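Local coordinates for SVS_variant_AS1 (Streptomyces sp. CWA1, PDB 6TJA), which probably catalyses the metal-dependent cyclisation of a linear prenyl diphosphate to a terpene, as an engineered, ancestrally reconstructed terpene cyclase, at residues Thr266-Leu274 / Pro336-Pro345. Residues are numbered along the deposited sequence; the frame is centred on the assembly and turned at random.
Sequences TKLRDRILL and PSDSSPSPLP
Leu344 meets Leu268 and Ile272 where the irregular tail segment 336-345 wraps across helix 258-283 of the all-helical terpene synthase fold, a worked example of a loop segment held to a helix by a small apolar contact and a polar edge. Both methyls of Leu344 press on Leu268 CB, CD2 tightly at 3.5 Å, while CD1 also reaches Ile272 CD1; helix 211-231 backs both helix residues. Farther along the helix, Leu274 sets both methyls against the CB-CG side of Pro336, CD2 3.8 Å from its CG, and Tyr14 touches both residues.

Arg271 fills the bend of the tail. With CG anti to the backbone N (chi1 173°) and a kink at chi3, its guanidinium lies between Ser340 CB, centred over one face, and Pro345 CD over the other. At its edge NH1 donates to Ser342 O (3.3 Å), and NE and NH2 both grip Asp338 OD2 in a side-on salt bridge, NH2 at 3.1 Å on its syn lone pair and NE from above the carboxylate plane. Shortened to an alanine, this position is likely to leave the Asp338 carboxylate without its charged mate and open a gap between Ser340 and Pro345. Ser340 OG holds the other carboxylate oxygen, OD1, at 3.0 Å, steadying Asp338.

Toward the Pro336 end, Asp270 OD2 accepts from Ser337 OG (2.7 Å) and, on its anti side, Ser337 N, while OD1 forms a salt bridge with Arg269 NH1, an arginine also bridged to Asp227. A water donates to Arg271 O and to Ser340 O, 2.9 Å from the latter.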
loop_
_atom_site.group_PDB
_atom_site.type_symbol
_atom_site.label_atom_id
_atom_site.label_comp_id
_atom_site.label_asym_id
_atom_site.label_seq_id
_atom_site.Cartn_x
_atom_site.Cartn_y
_atom_site.Cartn_z
ATOM N N THR A 266 25.216 -13.971 -6.961
ATOM C CA THR A 266 24.811 -15.361 -6.651
ATOM C C THR A 266 25.044 -15.579 -5.157
ATOM O O THR A 266 24.179 -16.231 -4.487
ATOM C CB THR A 266 25.540 -16.361 -7.560
ATOM O OG1 THR A 266 25.118 -15.968 -8.861
ATOM C CG2 THR A 266 25.205 -17.816 -7.268
ATOM N N LYS A 267 26.139 -15.031 -4.667
ATOM C CA LYS A 267 26.503 -15.116 -3.289
ATOM C C LYS A 267 25.467 -14.499 -2.366
ATOM O O LYS A 267 24.987 -15.128 -1.491
ATOM C CB LYS A 267 27.861 -14.512 -3.059
ATOM C CG LYS A 267 28.995 -15.463 -3.295
ATOM C CD LYS A 267 30.307 -14.800 -2.985
ATOM C CE LYS A 267 31.393 -15.277 -3.893
ATOM N NZ LYS A 267 32.562 -15.695 -3.110
ATOM N N LEU A 268 25.116 -13.264 -2.600
ATOM C CA LEU A 268 24.162 -12.638 -1.749
ATOM C C LEU A 268 22.745 -13.235 -1.836
ATOM O O LEU A 268 22.072 -13.295 -0.872
ATOM C CB LEU A 268 24.218 -11.128 -1.865
ATOM C CG LEU A 268 23.854 -10.489 -3.164
ATOM C CD1 LEU A 268 22.361 -10.444 -3.305
ATOM C CD2 LEU A 268 24.462 -9.118 -3.237
ATOM N N ARG A 269 22.362 -13.714 -2.996
ATOM C CA ARG A 269 21.030 -14.331 -3.256
ATOM C C ARG A 269 20.973 -15.643 -2.473
ATOM O O ARG A 269 19.978 -15.892 -1.766
ATOM C CB ARG A 269 20.822 -14.475 -4.773
ATOM C CG ARG A 269 19.564 -15.218 -5.210
ATOM C CD ARG A 269 19.830 -16.699 -5.234
ATOM N NE ARG A 269 18.721 -17.506 -5.731
ATOM C CZ ARG A 269 18.588 -18.800 -5.487
ATOM N NH1 ARG A 269 19.483 -19.433 -4.746
ATOM N NH2 ARG A 269 17.554 -19.459 -5.974
ATOM N N ASP A 270 22.053 -16.416 -2.546
ATOM C CA ASP A 270 22.190 -17.705 -1.836
ATOM C C ASP A 270 22.177 -17.462 -0.316
ATOM O O ASP A 270 21.535 -18.227 0.406
ATOM C CB ASP A 270 23.445 -18.426 -2.308
ATOM C CG ASP A 270 23.342 -19.073 -3.681
ATOM O OD1 ASP A 270 22.267 -19.007 -4.312
ATOM O OD2 ASP A 270 24.360 -19.614 -4.112
ATOM N N ARG A 271 22.825 -16.404 0.157
ATOM C CA ARG A 271 22.814 -16.072 1.597
ATOM C C ARG A 271 21.351 -15.856 2.028
ATOM O O ARG A 271 20.962 -16.373 3.083
ATOM C CB ARG A 271 23.746 -14.884 1.850
ATOM C CG ARG A 271 23.656 -14.383 3.280
ATOM C CD ARG A 271 24.453 -13.139 3.600
ATOM N NE ARG A 271 25.850 -13.186 3.191
ATOM C CZ ARG A 271 26.844 -12.595 3.851
ATOM N NH1 ARG A 271 26.624 -12.019 5.007
ATOM N NH2 ARG A 271 28.070 -12.632 3.380
ATOM N N ILE A 272 20.547 -15.141 1.233
ATOM C CA ILE A 272 19.135 -14.822 1.582
ATOM C C ILE A 272 18.316 -16.123 1.563
ATOM O O ILE A 272 17.511 -16.317 2.486
ATOM C CB ILE A 272 18.543 -13.746 0.658
ATOM C CG1 ILE A 272 19.288 -12.421 0.784
ATOM C CG2 ILE A 272 17.066 -13.555 0.936
ATOM C CD1 ILE A 272 18.949 -11.424 -0.313
ATOM N N LEU A 273 18.531 -17.013 0.594
ATOM C CA LEU A 273 17.780 -18.297 0.561
ATOM C C LEU A 273 18.139 -19.153 1.783
ATOM O O LEU A 273 17.235 -19.715 2.364
ATOM C CB LEU A 273 18.049 -19.049 -0.738
ATOM C CG LEU A 273 17.237 -20.329 -0.888
ATOM C CD1 LEU A 273 15.753 -20.068 -0.647
ATOM C CD2 LEU A 273 17.460 -20.903 -2.262
ATOM N N LEU A 274 19.399 -19.194 2.199
ATOM C CA LEU A 274 19.826 -19.920 3.431
ATOM C C LEU A 274 19.130 -19.356 4.680
ATOM O O LEU A 274 18.691 -20.147 5.531
ATOM C CB LEU A 274 21.345 -19.819 3.581
ATOM C CG LEU A 274 22.101 -21.141 3.450
ATOM C CD1 LEU A 274 21.655 -21.948 2.237
ATOM C CD2 LEU A 274 23.589 -20.868 3.376
ATOM N N PRO A 336 25.085 -23.917 -1.658
ATOM C CA PRO A 336 25.091 -22.460 -1.823
ATOM C C PRO A 336 26.517 -21.940 -2.085
ATOM O O PRO A 336 27.443 -22.568 -1.681
ATOM C CB PRO A 336 24.534 -21.950 -0.478
ATOM C CG PRO A 336 24.979 -23.005 0.504
ATOM C CD PRO A 336 24.853 -24.311 -0.257
ATOM N N SER A 337 26.651 -20.814 -2.771
ATOM C CA SER A 337 27.954 -20.206 -3.137
ATOM C C SER A 337 28.501 -19.406 -1.945
ATOM O O SER A 337 29.655 -19.015 -1.962
ATOM C CB SER A 337 27.788 -19.358 -4.355
ATOM O OG SER A 337 26.763 -18.391 -4.144
ATOM N N ASP A 338 27.679 -19.184 -0.927
ATOM C CA ASP A 338 28.063 -18.418 0.278
ATOM C C ASP A 338 27.181 -18.933 1.412
ATOM O O ASP A 338 25.958 -18.996 1.195
ATOM C CB ASP A 338 27.911 -16.913 0.010
ATOM C CG ASP A 338 28.207 -16.012 1.200
ATOM O OD1 ASP A 338 28.903 -16.472 2.109
ATOM O OD2 ASP A 338 27.725 -14.862 1.212
ATOM N N SER A 339 27.759 -19.241 2.549
ATOM C CA SER A 339 27.020 -19.781 3.650
ATOM C C SER A 339 26.960 -18.920 4.870
ATOM O O SER A 339 26.539 -19.378 5.876
ATOM C CB SER A 339 27.632 -21.103 4.053
ATOM O OG SER A 339 27.089 -22.134 3.301
ATOM N N SER A 340 27.373 -17.676 4.790
ATOM C CA SER A 340 27.321 -16.823 5.956
ATOM C C SER A 340 25.932 -16.677 6.490
ATOM O O SER A 340 25.025 -16.459 5.765
ATOM C CB SER A 340 27.859 -15.461 5.655
ATOM O OG SER A 340 29.076 -15.588 5.012
ATOM N N PRO A 341 25.797 -16.782 7.792
ATOM C CA PRO A 341 24.568 -16.692 8.552
ATOM C C PRO A 341 24.258 -15.299 9.113
ATOM O O PRO A 341 23.448 -15.184 9.978
ATOM C CB PRO A 341 24.845 -17.649 9.685
ATOM C CG PRO A 341 26.276 -17.455 9.935
ATOM C CD PRO A 341 26.913 -17.214 8.628
ATOM N N SER A 342 24.916 -14.271 8.651
ATOM C CA SER A 342 24.608 -12.967 9.160
ATOM C C SER A 342 24.004 -12.087 8.087
ATOM O O SER A 342 24.030 -12.442 6.939
ATOM C CB SER A 342 25.865 -12.344 9.718
ATOM O OG SER A 342 26.954 -12.582 8.907
ATOM N N PRO A 343 23.565 -10.901 8.445
ATOM C CA PRO A 343 23.070 -9.989 7.439
ATOM C C PRO A 343 24.103 -9.637 6.367
ATOM O O PRO A 343 25.280 -9.591 6.554
ATOM C CB PRO A 343 22.755 -8.754 8.250
ATOM C CG PRO A 343 22.367 -9.270 9.535
ATOM C CD PRO A 343 23.259 -10.424 9.787
ATOM N N LEU A 344 23.585 -9.371 5.205
ATOM C CA LEU A 344 24.353 -8.959 4.080
ATOM C C LEU A 344 24.992 -7.587 4.243
ATOM O O LEU A 344 24.326 -6.660 4.566
ATOM C CB LEU A 344 23.414 -8.844 2.896
ATOM C CG LEU A 344 23.592 -9.722 1.696
ATOM C CD1 LEU A 344 22.387 -9.593 0.782
ATOM C CD2 LEU A 344 24.854 -9.263 1.017
ATOM N N PRO A 345 26.300 -7.496 4.035
ATOM C CA PRO A 345 26.990 -6.217 4.009
ATOM C C PRO A 345 26.365 -5.204 3.052
ATOM O O PRO A 345 26.074 -5.551 1.910
ATOM C CB PRO A 345 28.386 -6.566 3.490
ATOM C CG PRO A 345 28.585 -7.982 3.933
ATOM C CD PRO A 345 27.212 -8.624 3.813
HETATM O O HOH W 1 22.178 -16.346 5.913
#